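Local coordinates for protein glutathione peroxidase (Schistosoma mansoni, PDB 2V1M) that catalyses the reduction of hydrogen peroxide to water, turning two molecules of glutathione into glutathione disulfide, at residues 119-124 and 143-148. Residues are numbered along the deposited sequence; the frame is centred on the assembly and turned at random.
Sequences KSRQHG and GQPVKR. With SO4 (sulfate ion), chain B; SO4 (sulfate ion), chain C.
Arg-148 NH1 donates to Gln-122 O over 3.0 Å, the side chain running fully extended from CG to NE along the 122-124 backbone; the acceptor lies near the guanidinium plane and the donor in the carbonyl plane. Gly-124 CA sits 3.4 Å above the centre of the same guanidinium, so backbone covers one face while the edge is used for bonding. NH2 also donates to Asn-128 O, and this bond together with that of NH1 to Gln-122 O fixes the rotation of the group. Arg-148 NE reaches O3 of the chain B sulfate, probably from the crystallisation liquor, at 2.9 Å, and NH2 makes a weak bond to its O1. At the other end, Arg-121, bent at chi2 (-64°), turns its guanidinium toward Gln-144; Arg-121 NH1 donates to Gln-144 OE1 at 2.9 Å, from above the amide plane. A water accepts from the same NH1 and donates to Pro-145 O, and Asn-9 O receives bonds from both Arg-121 NH2 and Gln-144 NE2. In this thioredoxin-fold protein the contact lays the C-terminal end of helix 113-121 and the loop after it against 145-149, an edge strand of the central mixed sheet, where Val-146 and Lys-147 form a classic beta bulge opposite Leu-138. The remaining contacts are van der Waals. The Pro-145 ring lies against CB and CG of Arg-121, with CB to CB at 4.0 Å, and also touches Phe-117 and Leu-118. Gln-122 CB meets Arg-148 CB at 3.7 Å, and Gln-122 CG rests 3.6 Å from Pro-145 O.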
loop_
_atom_site.group_PDB
_atom_site.type_symbol
_atom_site.label_atom_id
_atom_site.label_comp_id
_atom_site.label_asym_id
_atom_site.label_seq_id
_atom_site.Cartn_x
_atom_site.Cartn_y
_atom_site.Cartn_z
ATOM N N LYS A 119 -1.090 9.761 6.353
ATOM C CA LYS A 119 -1.199 9.924 7.813
ATOM C C LYS A 119 -1.887 11.239 8.190
ATOM O O LYS A 119 -2.514 11.304 9.244
ATOM C CB LYS A 119 0.180 9.843 8.464
ATOM C CG LYS A 119 0.821 8.463 8.390
ATOM C CD LYS A 119 2.099 8.380 9.218
ATOM C CE LYS A 119 3.191 9.285 8.703
ATOM N NZ LYS A 119 4.356 9.213 9.600
ATOM N N SER A 120 -1.799 12.255 7.324
ATOM C CA SER A 120 -2.477 13.531 7.610
ATOM C C SER A 120 -3.995 13.419 7.420
ATOM O O SER A 120 -4.742 14.297 7.895
ATOM C CB SER A 120 -1.951 14.663 6.725
ATOM O OG SER A 120 -2.470 14.621 5.418
ATOM N N ARG A 121 -4.453 12.376 6.707
ATOM C CA ARG A 121 -5.875 12.208 6.399
ATOM C C ARG A 121 -6.596 11.201 7.289
ATOM O O ARG A 121 -7.827 11.345 7.446
ATOM C CB ARG A 121 -6.082 11.850 4.910
ATOM C CG ARG A 121 -5.734 12.972 3.941
ATOM C CD ARG A 121 -6.672 14.182 4.139
ATOM N NE ARG A 121 -6.546 15.199 3.095
ATOM C CZ ARG A 121 -7.160 15.151 1.913
ATOM N NH1 ARG A 121 -7.970 14.147 1.604
ATOM N NH2 ARG A 121 -6.964 16.147 1.048
ATOM N N GLN A 122 -5.875 10.181 7.777
ATOM C CA GLN A 122 -6.505 9.159 8.624
ATOM C C GLN A 122 -5.594 8.854 9.792
ATOM O O GLN A 122 -4.456 8.372 9.598
ATOM C CB GLN A 122 -6.766 7.865 7.838
ATOM C CG GLN A 122 -7.899 7.968 6.840
ATOM C CD GLN A 122 -9.247 8.185 7.524
ATOM O OE1 GLN A 122 -9.899 9.251 7.335
ATOM N NE2 GLN A 122 -9.683 7.275 8.342
ATOM N N HIS A 123 -6.102 9.138 10.984
ATOM C CA HIS A 123 -5.354 8.959 12.224
ATOM C C HIS A 123 -5.314 7.474 12.622
ATOM O O HIS A 123 -6.300 6.736 12.461
ATOM C CB HIS A 123 -6.006 9.764 13.328
ATOM C CG HIS A 123 -5.087 9.995 14.498
ATOM N ND1 HIS A 123 -4.908 9.044 15.480
ATOM C CD2 HIS A 123 -4.285 11.039 14.834
ATOM C CE1 HIS A 123 -4.056 9.499 16.383
ATOM N NE2 HIS A 123 -3.652 10.701 16.011
ATOM N N GLY A 124 -4.169 7.082 13.167
ATOM C CA GLY A 124 -4.002 5.729 13.694
ATOM C C GLY A 124 -4.687 5.550 15.057
ATOM O O GLY A 124 -5.366 6.450 15.587
ATOM N N GLY A 143 -9.232 9.661 -5.021
ATOM C CA GLY A 143 -7.890 9.816 -4.491
ATOM C C GLY A 143 -7.844 10.257 -3.028
ATOM O O GLY A 143 -6.796 10.697 -2.548
ATOM N N GLN A 144 -8.975 10.111 -2.325
ATOM C CA GLN A 144 -9.096 10.545 -0.922
ATOM C C GLN A 144 -8.891 9.343 -0.000
ATOM O O GLN A 144 -9.625 8.351 -0.098
ATOM C CB GLN A 144 -10.482 11.141 -0.674
ATOM C CG GLN A 144 -10.849 12.219 -1.693
ATOM C CD GLN A 144 -9.891 13.380 -1.639
ATOM O OE1 GLN A 144 -9.820 14.070 -0.623
ATOM N NE2 GLN A 144 -9.134 13.600 -2.702
ATOM N N PRO A 145 -7.911 9.411 0.917
ATOM C CA PRO A 145 -7.747 8.324 1.934
ATOM C C PRO A 145 -8.890 8.417 2.954
ATOM O O PRO A 145 -9.011 9.414 3.686
ATOM C CB PRO A 145 -6.394 8.615 2.578
ATOM C CG PRO A 145 -5.703 9.604 1.617
ATOM C CD PRO A 145 -6.848 10.434 1.072
ATOM N N VAL A 146 -9.733 7.380 2.980
ATOM C CA VAL A 146 -10.926 7.411 3.809
ATOM C C VAL A 146 -10.953 6.328 4.877
ATOM O O VAL A 146 -11.899 6.353 5.705
ATOM C CB VAL A 146 -12.237 7.444 2.998
ATOM C CG1 VAL A 146 -12.315 8.709 2.157
ATOM C CG2 VAL A 146 -12.371 6.186 2.133
ATOM N N LYS A 147 -9.970 5.411 4.929
ATOM C CA LYS A 147 -9.915 4.476 6.041
ATOM C C LYS A 147 -8.483 4.021 6.190
ATOM O O LYS A 147 -7.722 3.935 5.209
ATOM C CB LYS A 147 -10.871 3.294 5.867
ATOM C CG LYS A 147 -11.235 2.620 7.205
ATOM C CD LYS A 147 -12.617 1.982 7.158
ATOM C CE LYS A 147 -12.887 1.137 8.383
ATOM N NZ LYS A 147 -14.201 0.439 8.280
ATOM N N ARG A 148 -8.124 3.668 7.420
ATOM C CA ARG A 148 -6.800 3.176 7.768
ATOM C C ARG A 148 -6.966 1.943 8.651
ATOM O O ARG A 148 -7.828 1.913 9.565
ATOM C CB ARG A 148 -6.059 4.268 8.560
ATOM C CG ARG A 148 -4.725 3.875 9.131
ATOM C CD ARG A 148 -4.124 5.077 9.882
ATOM N NE ARG A 148 -2.917 4.695 10.601
ATOM C CZ ARG A 148 -1.967 5.553 10.970
ATOM N NH1 ARG A 148 -2.024 6.848 10.607
ATOM N NH2 ARG A 148 -0.930 5.117 11.684
HETATM S S SO4 B . -2.915 2.002 13.363
HETATM O O1 SO4 B . -2.064 3.192 13.701
HETATM O O2 SO4 B . -3.774 1.747 14.539
HETATM O O3 SO4 B . -3.725 2.372 12.184
HETATM O O4 SO4 B . -2.073 0.829 13.137
HETATM S S SO4 C . -0.326 11.941 17.606
HETATM O O1 SO4 C . 0.157 12.334 18.935
HETATM O O2 SO4 C . -1.650 11.327 17.788
HETATM O O3 SO4 C . -0.433 13.164 16.805
HETATM O O4 SO4 C . 0.576 10.979 16.967
HETATM O O HOH W 1 -9.222 12.101 2.905
#